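Local coordinates for protein arabinan endo-1,5-alpha-l-arabinosidase A (Cellvibrio cellulosa, PDB 1GYE) that cleaves the alpha-1,5-arabinofuranosyl bonds of linear arabinan, releasing almost exclusively arabinotriose, with a five-bladed beta-propeller of glycoside hydrolase family 43, at residues 117-122 / 179-184; 122-127 / 144-149; 186-191 / 207-212. One frame throughout, in Å; residues are numbered along the deposited sequence.

Interaction 1 of 3, residues 117-122 / 179-184; sequences VPQRDL and MDDSQA. With AHR (alpha-L-arabinofuranose), chain B.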
loop_
_atom_site.group_PDB
_atom_site.type_symbol
_atom_site.label_atom_id
_atom_site.label_comp_id
_atom_site.label_asym_id
_atom_site.label_seq_id
_atom_site.Cartn_x
_atom_site.Cartn_y
_atom_site.Cartn_z
ATOM N N VAL A 117 11.978 14.705 -4.825
ATOM C CA VAL A 117 13.354 15.240 -4.742
ATOM C C VAL A 117 13.570 16.043 -3.427
ATOM O O VAL A 117 12.808 16.998 -3.102
ATOM C CB VAL A 117 13.615 16.179 -5.951
ATOM C CG1 VAL A 117 14.997 16.870 -5.881
ATOM C CG2 VAL A 117 13.430 15.411 -7.298
ATOM N N PRO A 118 14.605 15.695 -2.678
ATOM C CA PRO A 118 14.890 16.366 -1.401
ATOM C C PRO A 118 14.939 17.859 -1.606
ATOM O O PRO A 118 15.584 18.253 -2.586
ATOM C CB PRO A 118 16.316 15.875 -1.077
ATOM C CG PRO A 118 16.343 14.532 -1.678
ATOM C CD PRO A 118 15.611 14.664 -2.998
ATOM N N GLN A 119 14.342 18.657 -0.700
ATOM C CA GLN A 119 14.358 20.131 -0.777
ATOM C C GLN A 119 13.367 20.709 -1.787
ATOM O O GLN A 119 12.891 21.875 -1.655
ATOM C CB GLN A 119 15.735 20.701 -1.023
ATOM C CG GLN A 119 16.847 20.269 0.001
ATOM C CD GLN A 119 16.680 20.941 1.386
ATOM O OE1 GLN A 119 16.370 22.153 1.491
ATOM N NE2 GLN A 119 16.854 20.159 2.435
ATOM N N ARG A 120 13.011 19.939 -2.792
ATOM C CA ARG A 120 11.983 20.433 -3.690
ATOM C C ARG A 120 10.591 20.010 -3.185
ATOM O O ARG A 120 9.687 20.832 -3.135
ATOM C CB ARG A 120 12.213 19.914 -5.093
ATOM C CG ARG A 120 11.161 20.385 -6.132
ATOM C CD ARG A 120 11.233 19.635 -7.476
ATOM N NE ARG A 120 10.699 18.306 -7.298
ATOM C CZ ARG A 120 10.653 17.368 -8.232
ATOM N NH1 ARG A 120 11.153 17.613 -9.436
ATOM N NH2 ARG A 120 10.094 16.178 -7.959
ATOM N N ASP A 121 10.445 18.743 -2.803
ATOM C CA ASP A 121 9.153 18.205 -2.420
ATOM C C ASP A 121 8.966 17.921 -0.953
ATOM O O ASP A 121 9.844 17.354 -0.320
ATOM C CB ASP A 121 8.896 16.915 -3.199
ATOM C CG ASP A 121 9.037 17.111 -4.700
ATOM O OD1 ASP A 121 8.541 18.149 -5.230
ATOM O OD2 ASP A 121 9.682 16.300 -5.409
ATOM N N LEU A 122 7.810 18.274 -0.403
ATOM C CA LEU A 122 7.517 17.851 0.941
ATOM C C LEU A 122 6.624 16.583 0.997
ATOM O O LEU A 122 5.598 16.532 1.672
ATOM C CB LEU A 122 6.987 19.021 1.750
ATOM C CG LEU A 122 7.763 19.346 3.066
ATOM C CD1 LEU A 122 9.317 19.307 2.942
ATOM C CD2 LEU A 122 7.328 20.685 3.672
ATOM N N MET A 179 11.539 22.945 9.630
ATOM C CA MET A 179 12.368 21.737 9.696
ATOM C C MET A 179 13.232 21.594 8.430
ATOM O O MET A 179 12.823 22.014 7.379
ATOM C CB MET A 179 11.406 20.545 9.763
ATOM C CG MET A 179 11.999 19.285 10.293
ATOM S SD MET A 179 10.813 17.954 10.091
ATOM C CE MET A 179 9.631 18.353 11.479
ATOM N N ASP A 180 14.405 21.008 8.513
ATOM C CA ASP A 180 15.148 20.647 7.307
ATOM C C ASP A 180 14.252 19.770 6.351
ATOM O O ASP A 180 13.789 18.651 6.755
ATOM C CB ASP A 180 16.351 19.850 7.771
ATOM C CG ASP A 180 17.164 19.170 6.634
ATOM O OD1 ASP A 180 16.814 19.183 5.430
ATOM O OD2 ASP A 180 18.229 18.517 6.899
ATOM N N ASP A 181 14.073 20.207 5.104
ATOM C CA ASP A 181 13.215 19.486 4.147
ATOM C C ASP A 181 13.669 18.062 3.828
ATOM O O ASP A 181 12.900 17.271 3.324
ATOM C CB ASP A 181 13.095 20.266 2.825
ATOM C CG ASP A 181 12.563 21.653 3.031
ATOM O OD1 ASP A 181 11.334 21.809 3.046
ATOM O OD2 ASP A 181 13.289 22.637 3.293
ATOM N N SER A 182 14.930 17.750 4.089
ATOM C CA SER A 182 15.440 16.423 3.790
ATOM C C SER A 182 15.111 15.374 4.881
ATOM O O SER A 182 15.300 14.179 4.645
ATOM C CB SER A 182 16.929 16.480 3.473
ATOM O OG SER A 182 17.152 17.208 2.266
ATOM N N GLN A 183 14.586 15.829 6.028
ATOM C CA GLN A 183 14.240 14.945 7.131
ATOM C C GLN A 183 12.804 14.465 7.063
ATOM O O GLN A 183 11.852 15.248 6.907
ATOM C CB GLN A 183 14.421 15.614 8.501
ATOM C CG GLN A 183 15.714 16.218 8.746
ATOM C CD GLN A 183 16.735 15.217 9.114
ATOM O OE1 GLN A 183 16.413 14.143 9.605
ATOM N NE2 GLN A 183 17.969 15.564 8.915
ATOM N N ALA A 184 12.637 13.175 7.271
ATOM C CA ALA A 184 11.281 12.586 7.320
ATOM C C ALA A 184 10.366 13.265 8.341
ATOM O O ALA A 184 9.150 13.336 8.122
ATOM C CB ALA A 184 11.344 11.087 7.587
HETATM O O5 AHR B . 11.523 7.328 7.430
HETATM C C5 AHR B . 11.440 7.297 8.853
HETATM C C4 AHR B . 12.672 7.960 9.422
HETATM O O4 AHR B . 13.719 7.046 9.209
HETATM C C3 AHR B . 12.624 8.155 10.926
HETATM O O3 AHR B . 12.748 9.529 11.287
HETATM C C2 AHR B . 13.817 7.447 11.518
HETATM O O2 AHR B . 13.350 6.336 12.280
HETATM C C1 AHR B . 14.566 6.906 10.350
HETATM O O HOH W 1 12.296 17.333 0.717
#
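Gln119 meets Ser182 and Asp180 by a folded side chain: chi1 of -55° sets CG opposite the carbonyl carbon, and a bend at chi2 (-73°) swings the amide over the turn at 180-183. NE2 then donates to Ser182 OG at 3.0 Å, a nearly straight bond lying in the amide plane. The same nitrogen makes a weak, strongly bent bond to Asp180 OD1, with the amide and carboxylate planes 44° apart. That carboxylate has a firmer task of its own: with CG anti to the backbone N, OD1 takes the N-H of Ser182 at 2.7 Å and closes an Asx turn on the type I beta turn Asp180-Gln183. Asp181 stands across the Gln119 side chain, its carboxylate plane almost perpendicular to the amide, while its OD1 approaches the CD1 methyl of Leu122. Between the two backbones a water accepts from Gln119 N at 2.8 Å and donates to Asp121 O and Asp181 O.

The loop at 117-122 is braced on its far side. Asp121 OD2 accepts from Val117 N and from NE and NH2 of Arg120, whose guanidinium grips it side-on with NH2 at 2.6 Å; Val117 CG2 covers one guanidinium face. These two loops follow strands 108-116 and 167-171, and Ala184 extends the second into the glycan pocket. At this surface contact the loops are joined by one good direct bond, one weak one and a shared water, while the Asx turn and the Arg120-Asp121 bridge probably keep each loop in shape.

Interaction 2 of 3, residues 122-127 / 144-149; sequences LWNAIA and SFWGGL. With AHR (alpha-L-arabinofuranose), chain C.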
loop_
_atom_site.group_PDB
_atom_site.type_symbol
_atom_site.label_atom_id
_atom_site.label_comp_id
_atom_site.label_asym_id
_atom_site.label_seq_id
_atom_site.Cartn_x
_atom_site.Cartn_y
_atom_site.Cartn_z
ATOM N N LEU A 122 7.810 18.274 -0.403
ATOM C CA LEU A 122 7.517 17.851 0.941
ATOM C C LEU A 122 6.624 16.583 0.997
ATOM O O LEU A 122 5.598 16.532 1.672
ATOM C CB LEU A 122 6.987 19.021 1.750
ATOM C CG LEU A 122 7.763 19.346 3.066
ATOM C CD1 LEU A 122 9.317 19.307 2.942
ATOM C CD2 LEU A 122 7.328 20.685 3.672
ATOM N N TRP A 123 7.077 15.540 0.312
ATOM C CA TRP A 123 6.364 14.283 0.239
ATOM C C TRP A 123 7.356 13.291 -0.276
ATOM O O TRP A 123 8.386 13.698 -0.757
ATOM C CB TRP A 123 5.154 14.355 -0.700
ATOM C CG TRP A 123 5.236 15.210 -1.997
ATOM C CD1 TRP A 123 4.814 16.488 -2.151
ATOM C CD2 TRP A 123 5.698 14.795 -3.299
ATOM N NE1 TRP A 123 4.999 16.910 -3.448
ATOM C CE2 TRP A 123 5.542 15.893 -4.175
ATOM C CE3 TRP A 123 6.219 13.605 -3.814
ATOM C CZ2 TRP A 123 5.883 15.836 -5.545
ATOM C CZ3 TRP A 123 6.581 13.542 -5.187
ATOM C CH2 TRP A 123 6.409 14.649 -6.027
ATOM N N ASN A 124 7.063 11.998 -0.176
ATOM C CA ASN A 124 8.008 10.956 -0.454
ATOM C C ASN A 124 7.317 10.023 -1.405
ATOM O O ASN A 124 6.328 9.424 -1.030
ATOM C CB ASN A 124 8.285 10.220 0.850
ATOM C CG ASN A 124 9.440 9.269 0.732
ATOM O OD1 ASN A 124 10.119 9.210 -0.316
ATOM N ND2 ASN A 124 9.706 8.517 1.811
ATOM N N ALA A 125 7.772 9.927 -2.656
ATOM C CA ALA A 125 7.068 9.100 -3.646
ATOM C C ALA A 125 7.279 7.600 -3.386
ATOM O O ALA A 125 7.981 6.923 -4.127
ATOM C CB ALA A 125 7.531 9.456 -5.057
ATOM N N ILE A 126 6.698 7.099 -2.304
ATOM C CA ILE A 126 6.539 5.667 -2.111
ATOM C C ILE A 126 5.080 5.298 -1.819
ATOM O O ILE A 126 4.244 6.173 -1.537
ATOM C CB ILE A 126 7.473 5.137 -0.995
ATOM C CG1 ILE A 126 7.070 5.690 0.357
ATOM C CG2 ILE A 126 9.001 5.428 -1.291
ATOM C CD1 ILE A 126 7.834 5.004 1.472
ATOM N N ALA A 127 4.781 4.000 -1.962
ATOM C CA ALA A 127 3.583 3.370 -1.445
ATOM C C ALA A 127 2.369 3.733 -2.181
ATOM O O ALA A 127 1.419 4.233 -1.583
ATOM C CB ALA A 127 3.405 3.673 0.011
ATOM N N SER A 144 4.509 8.902 2.564
ATOM C CA SER A 144 5.099 8.423 3.813
ATOM C C SER A 144 5.834 9.589 4.477
ATOM O O SER A 144 6.697 10.174 3.837
ATOM C CB SER A 144 6.118 7.362 3.459
ATOM O OG SER A 144 6.781 6.851 4.591
ATOM N N PHE A 145 5.472 9.958 5.710
ATOM C CA PHE A 145 6.135 11.048 6.429
ATOM C C PHE A 145 6.177 12.351 5.619
ATOM O O PHE A 145 5.315 12.574 4.731
ATOM C CB PHE A 145 7.543 10.624 6.807
ATOM C CG PHE A 145 7.570 9.583 7.845
ATOM C CD1 PHE A 145 7.098 8.296 7.565
ATOM C CD2 PHE A 145 7.997 9.873 9.134
ATOM C CE1 PHE A 145 7.091 7.280 8.566
ATOM C CE2 PHE A 145 8.030 8.851 10.131
ATOM C CZ PHE A 145 7.566 7.559 9.838
ATOM N N TRP A 146 7.167 13.206 5.886
ATOM C CA TRP A 146 7.194 14.513 5.242
ATOM C C TRP A 146 5.810 15.119 5.375
ATOM O O TRP A 146 5.289 15.095 6.478
ATOM C CB TRP A 146 7.662 14.416 3.786
ATOM C CG TRP A 146 9.167 14.348 3.722
ATOM C CD1 TRP A 146 10.010 15.397 3.585
ATOM C CD2 TRP A 146 9.997 13.177 3.855
ATOM N NE1 TRP A 146 11.318 14.963 3.611
ATOM C CE2 TRP A 146 11.343 13.605 3.771
ATOM C CE3 TRP A 146 9.739 11.816 4.049
ATOM C CZ2 TRP A 146 12.426 12.738 3.848
ATOM C CZ3 TRP A 146 10.820 10.934 4.122
ATOM C CH2 TRP A 146 12.159 11.407 4.038
ATOM N N GLY A 147 5.224 15.661 4.290
ATOM C CA GLY A 147 3.979 16.370 4.401
ATOM C C GLY A 147 2.794 15.469 4.173
ATOM O O GLY A 147 1.679 15.948 3.934
ATOM N N GLY A 148 3.000 14.169 4.236
ATOM C CA GLY A 148 1.894 13.241 4.366
ATOM C C GLY A 148 1.384 12.625 3.083
ATOM O O GLY A 148 2.165 12.361 2.176
ATOM N N LEU A 149 0.086 12.395 2.985
ATOM C CA LEU A 149 -0.387 11.547 1.910
ATOM C C LEU A 149 -1.099 12.357 0.852
ATOM O O LEU A 149 -1.857 13.295 1.171
ATOM C CB LEU A 149 -1.281 10.429 2.464
ATOM C CG LEU A 149 -0.722 9.595 3.633
ATOM C CD1 LEU A 149 -1.573 8.351 3.948
ATOM C CD2 LEU A 149 0.708 9.186 3.359
HETATM O O5 AHR C . 9.944 2.663 6.359
HETATM C C5 AHR C . 9.671 3.766 5.555
HETATM C C4 AHR C . 10.758 4.723 5.921
HETATM O O4 AHR C . 10.374 5.438 7.080
HETATM C C3 AHR C . 10.898 5.671 4.770
HETATM O O3 AHR C . 12.258 5.598 4.361
HETATM C C2 AHR C . 10.562 7.021 5.346
HETATM O O2 AHR C . 9.401 7.491 4.662
HETATM C C1 AHR C . 10.349 6.822 6.828
HETATM O O HOH W 2 4.890 11.804 2.153
#
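Leu122 and Trp123 run beside Trp146 and Gly147, where a type II' turn from Phe145 to Gly148 presents Gly147 N to Leu122 O at 2.8 Å, the donor lying well above the carbonyl plane. Trp146 points toward the other segment. Its CB rests on the Leu122 carbonyl, its CD1 meets the Leu122 CD1 methyl at the ring edge, and its six-membered ring reaches Asn124, where CZ3 is 3.5 Å from ND2. The amide is inclined 63° to the indole. Outside the pair, Trp146 NE1 is hydrogen-bonded to Asp181 O.

Both segments are loops of the five-bladed propeller, leading into strands 129-132 and 149-153 of one four-stranded blade, and together they line the glycan pocket. They meet the bound arabinofuranose at its O2, which donates to Ser144 OG at 2.7 Å and receives a weak bond from Asn124 ND2. Ser144 carries OG anti to its own N (chi1 178°), which turns the hydroxyl to the sugar, and OG is also hydrogen-bonded to Glu190 OE1. Asn124 OD1 has a hydrogen bond with Ser88 OG, which probably helps to turn ND2 rather than OD1 to the sugar. Phe145 lays one face under sugar C1, 3.6 Å from the ring plane and offset toward the rim. Ile126 CD1 packs against Ser144 CB at 3.5 Å. Between the two backbones a water accepts from Asn124 N and, at 3.0 Å, from Ser144 N, and lies within hydrogen-bonding range of Phe145 O and Gly148 O.

Interaction 3 of 3, residues 186-191 / 207-212; sequences SAQIEA and WGLCCR. With AHR (alpha-L-arabinofuranose), chain D.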
loop_
_atom_site.group_PDB
_atom_site.type_symbol
_atom_site.label_atom_id
_atom_site.label_comp_id
_atom_site.label_asym_id
_atom_site.label_seq_id
_atom_site.Cartn_x
_atom_site.Cartn_y
_atom_site.Cartn_z
ATOM N N SER A 186 8.385 14.108 12.065
ATOM C CA SER A 186 7.735 13.333 13.094
ATOM C C SER A 186 6.311 12.982 12.732
ATOM O O SER A 186 5.585 12.411 13.561
ATOM C CB SER A 186 7.797 14.052 14.460
ATOM O OG SER A 186 6.692 14.971 14.493
ATOM N N ALA A 187 5.914 13.283 11.490
ATOM C CA ALA A 187 4.592 12.892 10.981
ATOM C C ALA A 187 4.568 11.402 10.690
ATOM O O ALA A 187 4.790 10.963 9.549
ATOM C CB ALA A 187 4.265 13.678 9.730
ATOM N N GLN A 188 4.311 10.588 11.702
ATOM C CA GLN A 188 4.363 9.133 11.444
ATOM C C GLN A 188 3.097 8.555 10.784
ATOM O O GLN A 188 2.247 7.914 11.440
ATOM C CB GLN A 188 4.733 8.383 12.715
ATOM C CG GLN A 188 6.006 8.962 13.379
ATOM C CD GLN A 188 6.248 8.424 14.774
ATOM O OE1 GLN A 188 7.342 8.565 15.308
ATOM N NE2 GLN A 188 5.247 7.789 15.362
ATOM N N ILE A 189 2.995 8.781 9.479
ATOM C CA ILE A 189 1.853 8.338 8.665
ATOM C C ILE A 189 2.352 7.846 7.310
ATOM O O ILE A 189 3.261 8.460 6.681
ATOM C CB ILE A 189 0.856 9.478 8.470
ATOM C CG1 ILE A 189 -0.304 9.081 7.615
ATOM C CG2 ILE A 189 1.497 10.733 7.796
ATOM C CD1 ILE A 189 -1.356 10.218 7.610
ATOM N N GLU A 190 1.782 6.728 6.870
ATOM C CA GLU A 190 2.059 6.215 5.542
ATOM C C GLU A 190 0.992 5.338 4.967
ATOM O O GLU A 190 0.035 4.959 5.622
ATOM C CB GLU A 190 3.394 5.442 5.447
ATOM C CG GLU A 190 3.939 4.714 6.675
ATOM C CD GLU A 190 5.372 4.150 6.474
ATOM O OE1 GLU A 190 5.927 4.178 5.336
ATOM O OE2 GLU A 190 5.972 3.655 7.461
ATOM N N ALA A 191 1.176 5.003 3.704
ATOM C CA ALA A 191 0.651 3.757 3.171
ATOM C C ALA A 191 -0.830 3.825 2.995
ATOM O O ALA A 191 -1.557 2.998 3.579
ATOM C CB ALA A 191 1.026 2.600 4.086
ATOM N N TRP A 207 -0.264 4.500 11.012
ATOM C CA TRP A 207 0.340 5.487 11.903
ATOM C C TRP A 207 1.434 4.845 12.774
ATOM O O TRP A 207 1.320 3.668 13.171
ATOM C CB TRP A 207 -0.718 6.042 12.884
ATOM C CG TRP A 207 -1.626 7.164 12.424
ATOM C CD1 TRP A 207 -1.681 7.739 11.177
ATOM C CD2 TRP A 207 -2.585 7.874 13.232
ATOM N NE1 TRP A 207 -2.622 8.743 11.162
ATOM C CE2 TRP A 207 -3.206 8.843 12.396
ATOM C CE3 TRP A 207 -3.004 7.772 14.573
ATOM C CZ2 TRP A 207 -4.224 9.716 12.858
ATOM C CZ3 TRP A 207 -4.027 8.617 15.040
ATOM C CH2 TRP A 207 -4.617 9.591 14.178
ATOM N N GLY A 208 2.443 5.614 13.169
ATOM C CA GLY A 208 3.424 5.094 14.098
ATOM C C GLY A 208 4.641 4.486 13.373
ATOM O O GLY A 208 4.847 4.713 12.159
ATOM N N LEU A 209 5.464 3.738 14.110
ATOM C CA LEU A 209 6.705 3.257 13.519
ATOM C C LEU A 209 6.680 1.769 13.213
ATOM O O LEU A 209 6.475 0.963 14.111
ATOM C CB LEU A 209 7.912 3.602 14.401
ATOM C CG LEU A 209 8.096 5.070 14.839
ATOM C CD1 LEU A 209 8.723 5.182 16.283
ATOM C CD2 LEU A 209 8.833 5.952 13.761
ATOM N N CYS A 210 6.854 1.427 11.944
ATOM C CA CYS A 210 7.070 0.052 11.526
ATOM C C CYS A 210 8.521 -0.414 11.852
ATOM O O CYS A 210 9.345 0.387 12.307
ATOM C CB CYS A 210 6.796 -0.051 10.035
ATOM S SG CYS A 210 8.199 0.533 9.059
ATOM N N CYS A 211 8.825 -1.696 11.631
ATOM C CA CYS A 211 10.217 -2.171 11.467
ATOM C C CYS A 211 11.158 -1.929 12.669
ATOM O O CYS A 211 12.365 -1.819 12.498
ATOM C CB CYS A 211 10.835 -1.555 10.189
ATOM S SG CYS A 211 9.630 -1.073 8.899
ATOM N N ARG A 212 10.597 -1.846 13.867
ATOM C CA ARG A 212 11.340 -1.487 15.059
ATOM C C ARG A 212 11.286 -2.591 16.118
ATOM O O ARG A 212 11.587 -2.344 17.294
ATOM C CB ARG A 212 10.756 -0.200 15.645
ATOM C CG ARG A 212 11.359 1.068 15.108
ATOM C CD ARG A 212 12.504 1.610 15.987
ATOM N NE ARG A 212 12.756 3.034 15.716
ATOM C CZ ARG A 212 12.583 4.040 16.589
ATOM N NH1 ARG A 212 12.154 3.814 17.836
ATOM N NH2 ARG A 212 12.841 5.286 16.198
HETATM O O5 AHR D . 11.466 -1.358 3.493
HETATM C C5 AHR D . 10.195 -1.149 4.093
HETATM C C4 AHR D . 9.789 0.274 3.873
HETATM O O4 AHR D . 10.379 0.932 4.977
HETATM C C3 AHR D . 8.298 0.496 3.994
HETATM O O3 AHR D . 7.669 0.768 2.753
HETATM C C2 AHR D . 8.225 1.717 4.874
HETATM O O2 AHR D . 6.996 1.713 5.595
HETATM C C1 AHR D . 9.379 1.480 5.808
#
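Trp207 turns the edge of its indole to Ile189, with CD1 4.0 Å from Ile189 CG1, while the Gln188 carbonyl lies obliquely to the ring. The two residues form an antiparallel, non-hydrogen-bonded pair between neighbouring strands 189-197 and 200-207 of one propeller blade, their side chains on the same face of the sheet. Just past the pair, Gly208 N donates to Gln188 O at 2.9 Å, and Trp207 CA brings a CH...O contact to the same oxygen.

Gln188, extended beyond CG, reaches over Gly208 and crosses the Leu209 side chain at a slant: NE2 sits against Gly208 CA, and OE1 touches Leu209 CD2 at 3.4 Å. The CD1 methyl of Leu209 in turn covers part of one face of the Arg212 guanidinium.

On the pocket side stands Glu190, probably the proton donor of the active site. Its extended chain brings OE1 within 2.7 Å of arabinofuranose O2, which donates to it. The loop adds a disulfide between the adjacent residues Cys210 and Cys211. Cys210 SG lies 4.2 Å from Glu190 OE2, and C1 of the arabinofuranose is 3.6 Å from Cys210 SG.

Overall arrangement
From the N terminus, the chain leaves strand 108-116 through 117-122 and passes directly into 122-127, so interactions 1 and 2 share Leu122. Interaction 2 closes the shorter loop, around strands 129-132 and 138-142; interaction 1 closes a longer one that contains it and runs past strand 167-171. Interaction 3 follows in series, closing the hairpin of strands 189-197 and 200-207 in the next blade. The backbone of Trp146 also couples interactions 1 and 2, its N meeting Ala184 O. Interactions 2 and 3 join where Phe145 N meets Ile189 O and through side chains at the sugar, tying two blades together beside the bound arabino-oligosaccharide.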